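Local coordinates for lipolytic enzyme, G-D-S-L family (Bacteroides thetaiotaomicron, PDB 7BR2), which metabolises the drug diltiazem in the gut and is a serine esterase of the SGNH (GDSL) hydrolase family, possibly with lysophospholipase activity, at residues A[37-49]-A[265-277]. Residues are numbered along the deposited sequence; the frame is centred on the assembly and turned at random.
Sequences SFIWLYYMTRFPN and YLAEALPYPLDTI
The extended chain of Ala269 to Pro273 runs along helix 37-46 in the reverse direction, closest at Arg46 and Ala269, whose CA atoms are 4.8 Å apart, and Leu270 N donates a hydrogen bond of 3.0 Å to Thr45 O in the last turn. Ala269 CB packs beside this carbonyl and that of Arg46. About two turns back, Tyr272 OH donates to Phe38 O at 2.9 Å. That carbonyl already accepts from Tyr42 N within the helix, and the two donors reach it from opposite faces of its plane. Tyr272 CG lies anti to the backbone N (chi1 -170°), beside its own carbonyl carbon, and from there the ring reaches the helix with its edge turned to Phe38 O and Tyr42 N. Leu41 CD2 lies 3.7 Å from Tyr272 CZ, and the Tyr42 side chain crosses the ring at about a right angle, bringing CB to 3.7 Å from Tyr272 CE1. A leucine in place of Tyr272 would probably leave Phe38 O without its second donor and open a gap beside Leu41 and Tyr42 where the ring had packed. Leu41 and Thr45 also meet Pro273, methyl to ring carbon. Thr45 OG1 bonds back to Leu41 O and accepts from a water that also donates to Leu270 O, 2.6 Å away, and accepts from Arg46 NE. This water thus bridges both segments, while the bent Arg46 chain carries its guanidinium past Tyr272 CB, and NH2 bonds to Met300 O. Helix 210-223 adds Met214 against Phe38 and Tyr272. The contact joins a helix of the SGNH hydrolase domain, with its five-stranded parallel sheet, to the linker leaving strand 260-267 of an antiparallel sheet, a buried interface between the two parts of the chain.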
loop_
_atom_site.group_PDB
_atom_site.type_symbol
_atom_site.label_atom_id
_atom_site.label_comp_id
_atom_site.label_asym_id
_atom_site.label_seq_id
_atom_site.Cartn_x
_atom_site.Cartn_y
_atom_site.Cartn_z
ATOM N N SER A 37 -1.846 -1.230 -3.301
ATOM C CA SER A 37 -1.147 -2.308 -3.996
ATOM C C SER A 37 -0.049 -2.912 -3.116
ATOM O O SER A 37 0.161 -4.129 -3.117
ATOM C CB SER A 37 -0.576 -1.787 -5.316
ATOM O OG SER A 37 -0.040 -2.835 -6.104
ATOM N N PHE A 38 0.651 -2.077 -2.347
ATOM C CA PHE A 38 1.691 -2.575 -1.449
ATOM C C PHE A 38 1.082 -3.401 -0.314
ATOM O O PHE A 38 1.644 -4.425 0.100
ATOM C CB PHE A 38 2.489 -1.384 -0.906
ATOM C CG PHE A 38 3.274 -0.630 -1.967
ATOM C CD1 PHE A 38 3.601 -1.230 -3.179
ATOM C CD2 PHE A 38 3.691 0.681 -1.741
ATOM C CE1 PHE A 38 4.325 -0.543 -4.141
ATOM C CE2 PHE A 38 4.408 1.382 -2.709
ATOM C CZ PHE A 38 4.735 0.766 -3.905
ATOM N N ILE A 39 -0.090 -2.987 0.174
ATOM C CA ILE A 39 -0.794 -3.757 1.203
ATOM C C ILE A 39 -1.223 -5.122 0.664
ATOM O O ILE A 39 -1.045 -6.166 1.322
ATOM C CB ILE A 39 -1.999 -2.962 1.734
ATOM C CG1 ILE A 39 -1.552 -1.721 2.513
ATOM C CG2 ILE A 39 -2.858 -3.843 2.619
ATOM C CD1 ILE A 39 -2.714 -0.728 2.815
ATOM N N TRP A 40 -1.817 -5.137 -0.535
ATOM C CA TRP A 40 -2.172 -6.413 -1.147
ATOM C C TRP A 40 -0.929 -7.274 -1.344
ATOM O O TRP A 40 -0.971 -8.483 -1.106
ATOM C CB TRP A 40 -2.905 -6.187 -2.474
ATOM C CG TRP A 40 -3.733 -7.366 -2.944
ATOM C CD1 TRP A 40 -3.836 -8.597 -2.351
ATOM C CD2 TRP A 40 -4.569 -7.419 -4.113
ATOM N NE1 TRP A 40 -4.675 -9.404 -3.077
ATOM C CE2 TRP A 40 -5.140 -8.708 -4.162
ATOM C CE3 TRP A 40 -4.887 -6.498 -5.126
ATOM C CZ2 TRP A 40 -6.017 -9.101 -5.185
ATOM C CZ3 TRP A 40 -5.755 -6.889 -6.141
ATOM C CH2 TRP A 40 -6.307 -8.180 -6.163
ATOM N N LEU A 41 0.190 -6.663 -1.757
ATOM C CA LEU A 41 1.438 -7.409 -1.912
ATOM C C LEU A 41 1.842 -8.092 -0.606
ATOM O O LEU A 41 2.316 -9.240 -0.601
ATOM C CB LEU A 41 2.542 -6.459 -2.385
ATOM C CG LEU A 41 3.925 -7.060 -2.643
ATOM C CD1 LEU A 41 3.814 -8.157 -3.675
ATOM C CD2 LEU A 41 4.901 -5.965 -3.125
ATOM N N TYR A 42 1.675 -7.393 0.514
ATOM C CA TYR A 42 1.927 -8.032 1.798
ATOM C C TYR A 42 1.048 -9.265 1.975
ATOM O O TYR A 42 1.532 -10.344 2.332
ATOM C CB TYR A 42 1.691 -7.055 2.944
ATOM C CG TYR A 42 1.977 -7.665 4.293
ATOM C CD1 TYR A 42 3.259 -7.641 4.824
ATOM C CD2 TYR A 42 0.964 -8.263 5.040
ATOM C CE1 TYR A 42 3.527 -8.197 6.064
ATOM C CE2 TYR A 42 1.223 -8.816 6.280
ATOM C CZ TYR A 42 2.505 -8.780 6.787
ATOM O OH TYR A 42 2.779 -9.326 8.013
ATOM N N TYR A 43 -0.259 -9.125 1.739
ATOM C CA TYR A 43 -1.126 -10.289 1.946
ATOM C C TYR A 43 -0.819 -11.411 0.955
ATOM O O TYR A 43 -0.953 -12.588 1.297
ATOM C CB TYR A 43 -2.599 -9.898 1.819
ATOM C CG TYR A 43 -3.175 -9.274 3.060
ATOM C CD1 TYR A 43 -2.970 -7.934 3.353
ATOM C CD2 TYR A 43 -3.911 -10.036 3.958
ATOM C CE1 TYR A 43 -3.499 -7.368 4.504
ATOM C CE2 TYR A 43 -4.434 -9.490 5.105
ATOM C CZ TYR A 43 -4.229 -8.155 5.378
ATOM O OH TYR A 43 -4.772 -7.613 6.525
ATOM N N MET A 44 -0.321 -11.075 -0.243
ATOM C CA MET A 44 -0.055 -12.099 -1.244
ATOM C C MET A 44 1.178 -12.908 -0.879
ATOM O O MET A 44 1.251 -14.100 -1.196
ATOM C CB MET A 44 0.175 -11.482 -2.633
ATOM C CG MET A 44 -0.976 -10.685 -3.267
ATOM S SD MET A 44 -0.351 -9.614 -4.589
ATOM C CE MET A 44 -1.873 -9.235 -5.487
ATOM N N THR A 45 2.162 -12.280 -0.238
ATOM C CA THR A 45 3.388 -13.005 0.066
ATOM C C THR A 45 3.413 -13.594 1.472
ATOM O O THR A 45 4.007 -14.655 1.673
ATOM C CB THR A 45 4.595 -12.101 -0.159
ATOM O OG1 THR A 45 4.413 -10.892 0.588
ATOM C CG2 THR A 45 4.695 -11.768 -1.623
ATOM N N ARG A 46 2.839 -12.902 2.463
ATOM C CA ARG A 46 2.795 -13.380 3.844
ATOM C C ARG A 46 1.685 -14.417 4.086
ATOM O O ARG A 46 1.842 -15.310 4.933
ATOM C CB ARG A 46 2.648 -12.201 4.793
ATOM C CG ARG A 46 2.993 -12.517 6.255
ATOM C CD ARG A 46 4.457 -12.888 6.437
ATOM N NE ARG A 46 5.279 -11.991 5.646
ATOM C CZ ARG A 46 5.829 -10.880 6.119
ATOM N NH1 ARG A 46 5.612 -10.524 7.373
ATOM N NH2 ARG A 46 6.552 -10.101 5.320
ATOM N N PHE A 47 0.524 -14.295 3.428
ATOM C CA PHE A 47 -0.576 -15.244 3.605
ATOM C C PHE A 47 -0.945 -15.829 2.244
ATOM O O PHE A 47 -2.063 -15.622 1.754
ATOM C CB PHE A 47 -1.770 -14.565 4.272
ATOM C CG PHE A 47 -1.418 -13.874 5.545
ATOM C CD1 PHE A 47 -1.015 -14.595 6.666
ATOM C CD2 PHE A 47 -1.428 -12.494 5.610
ATOM C CE1 PHE A 47 -0.664 -13.946 7.832
ATOM C CE2 PHE A 47 -1.079 -11.840 6.782
ATOM C CZ PHE A 47 -0.694 -12.566 7.890
ATOM N N PRO A 48 -0.039 -16.605 1.633
ATOM C CA PRO A 48 -0.248 -17.033 0.237
ATOM C C PRO A 48 -1.444 -17.944 0.030
ATOM O O PRO A 48 -1.947 -18.037 -1.105
ATOM C CB PRO A 48 1.056 -17.762 -0.104
ATOM C CG PRO A 48 1.549 -18.284 1.246
ATOM C CD PRO A 48 1.189 -17.187 2.222
ATOM N N ASN A 49 -1.929 -18.609 1.075
ATOM C CA ASN A 49 -3.079 -19.486 0.957
ATOM C C ASN A 49 -4.363 -18.810 1.403
ATOM O O ASN A 49 -5.383 -19.485 1.565
ATOM C CB ASN A 49 -2.868 -20.765 1.769
ATOM C CG ASN A 49 -1.584 -21.490 1.400
ATOM O OD1 ASN A 49 -1.425 -21.976 0.282
ATOM N ND2 ASN A 49 -0.669 -21.595 2.363
ATOM N N TYR A 265 14.552 -26.207 4.242
ATOM C CA TYR A 265 13.794 -25.104 4.817
ATOM C C TYR A 265 12.478 -24.985 4.059
ATOM O O TYR A 265 12.484 -24.762 2.844
ATOM C CB TYR A 265 14.625 -23.823 4.701
ATOM C CG TYR A 265 13.913 -22.507 4.916
ATOM C CD1 TYR A 265 13.250 -22.230 6.103
ATOM C CD2 TYR A 265 13.927 -21.536 3.934
ATOM C CE1 TYR A 265 12.620 -21.021 6.296
ATOM C CE2 TYR A 265 13.300 -20.324 4.116
ATOM C CZ TYR A 265 12.651 -20.071 5.299
ATOM O OH TYR A 265 12.026 -18.855 5.482
ATOM N N LEU A 266 11.356 -25.163 4.744
ATOM C CA LEU A 266 10.059 -24.954 4.107
ATOM C C LEU A 266 9.342 -23.853 4.877
ATOM O O LEU A 266 8.809 -24.088 5.961
ATOM C CB LEU A 266 9.229 -26.242 4.043
ATOM C CG LEU A 266 7.821 -26.025 3.452
ATOM C CD1 LEU A 266 7.884 -25.534 1.988
ATOM C CD2 LEU A 266 6.933 -27.258 3.558
ATOM N N ALA A 267 9.325 -22.654 4.303
ATOM C CA ALA A 267 8.673 -21.516 4.927
ATOM C C ALA A 267 7.175 -21.558 4.659
ATOM O O ALA A 267 6.725 -22.166 3.690
ATOM C CB ALA A 267 9.265 -20.213 4.398
ATOM N N GLU A 268 6.402 -20.946 5.559
ATOM C CA GLU A 268 4.981 -20.744 5.321
ATOM C C GLU A 268 4.711 -19.504 4.493
ATOM O O GLU A 268 3.629 -19.388 3.901
ATOM C CB GLU A 268 4.215 -20.627 6.641
ATOM C CG GLU A 268 4.291 -21.862 7.512
ATOM C CD GLU A 268 3.798 -21.622 8.927
ATOM O OE1 GLU A 268 3.408 -20.473 9.248
ATOM O OE2 GLU A 268 3.831 -22.581 9.728
ATOM N N ALA A 269 5.657 -18.574 4.449
ATOM C CA ALA A 269 5.457 -17.316 3.762
ATOM C C ALA A 269 6.738 -16.967 3.028
ATOM O O ALA A 269 7.813 -17.484 3.338
ATOM C CB ALA A 269 5.060 -16.203 4.736
ATOM N N LEU A 270 6.608 -16.090 2.051
ATOM C CA LEU A 270 7.726 -15.543 1.301
ATOM C C LEU A 270 8.157 -14.213 1.907
ATOM O O LEU A 270 7.401 -13.601 2.670
ATOM C CB LEU A 270 7.333 -15.348 -0.174
ATOM C CG LEU A 270 6.979 -16.595 -0.991
ATOM C CD1 LEU A 270 6.517 -16.210 -2.405
ATOM C CD2 LEU A 270 8.152 -17.567 -1.045
ATOM N N PRO A 271 9.386 -13.754 1.642
ATOM C CA PRO A 271 9.767 -12.403 2.077
ATOM C C PRO A 271 8.975 -11.339 1.330
ATOM O O PRO A 271 8.453 -11.560 0.234
ATOM C CB PRO A 271 11.258 -12.317 1.739
ATOM C CG PRO A 271 11.446 -13.289 0.618
ATOM C CD PRO A 271 10.473 -14.414 0.894
ATOM N N TYR A 272 8.893 -10.166 1.943
ATOM C CA TYR A 272 8.233 -9.044 1.294
ATOM C C TYR A 272 9.171 -8.443 0.263
ATOM O O TYR A 272 10.295 -8.061 0.610
ATOM C CB TYR A 272 7.825 -7.979 2.289
ATOM C CG TYR A 272 6.938 -6.945 1.650
ATOM C CD1 TYR A 272 5.564 -7.156 1.538
ATOM C CD2 TYR A 272 7.475 -5.774 1.111
ATOM C CE1 TYR A 272 4.744 -6.217 0.938
ATOM C CE2 TYR A 272 6.661 -4.831 0.508
ATOM C CZ TYR A 272 5.298 -5.061 0.418
ATOM O OH TYR A 272 4.485 -4.120 -0.176
ATOM N N PRO A 273 8.778 -8.385 -1.006
ATOM C CA PRO A 273 9.658 -7.836 -2.039
ATOM C C PRO A 273 9.480 -6.337 -2.198
ATOM O O PRO A 273 8.370 -5.801 -2.147
ATOM C CB PRO A 273 9.226 -8.606 -3.292
ATOM C CG PRO A 273 7.798 -8.878 -3.060
ATOM C CD PRO A 273 7.577 -9.012 -1.572
ATOM N N LEU A 274 10.612 -5.657 -2.398
ATOM C CA LEU A 274 10.661 -4.204 -2.482
ATOM C C LEU A 274 11.154 -3.796 -3.860
ATOM O O LEU A 274 12.224 -4.233 -4.303
ATOM C CB LEU A 274 11.569 -3.626 -1.394
ATOM C CG LEU A 274 11.030 -3.845 0.019
ATOM C CD1 LEU A 274 12.082 -3.583 1.091
ATOM C CD2 LEU A 274 9.775 -3.011 0.269
ATOM N N ASP A 275 10.359 -2.990 -4.544
ATOM C CA ASP A 275 10.762 -2.449 -5.833
ATOM C C ASP A 275 11.803 -1.355 -5.609
ATOM O O ASP A 275 11.584 -0.431 -4.812
ATOM C CB ASP A 275 9.536 -1.895 -6.551
ATOM C CG ASP A 275 9.724 -1.805 -8.046
ATOM O OD1 ASP A 275 10.877 -1.908 -8.517
ATOM O OD2 ASP A 275 8.702 -1.614 -8.743
ATOM N N THR A 276 12.938 -1.454 -6.303
ATOM C CA THR A 276 14.004 -0.468 -6.160
ATOM C C THR A 276 13.953 0.606 -7.227
ATOM O O THR A 276 14.776 1.527 -7.196
ATOM C CB THR A 276 15.380 -1.139 -6.210
ATOM O OG1 THR A 276 15.566 -1.748 -7.491
ATOM C CG2 THR A 276 15.495 -2.186 -5.140
ATOM N N ILE A 277 12.986 0.531 -8.145
ATOM C CA ILE A 277 12.843 1.488 -9.234
ATOM C C ILE A 277 11.889 2.589 -8.805
ATOM O O ILE A 277 10.825 2.320 -8.240
ATOM C CB ILE A 277 12.332 0.791 -10.514
ATOM C CG1 ILE A 277 13.286 -0.312 -10.977
ATOM C CG2 ILE A 277 12.111 1.806 -11.624
ATOM C CD1 ILE A 277 14.667 0.188 -11.333
HETATM O O HOH W 1 5.860 -11.540 2.770
HETATM O O HOH W 2 2.400 -21.553 2.968
#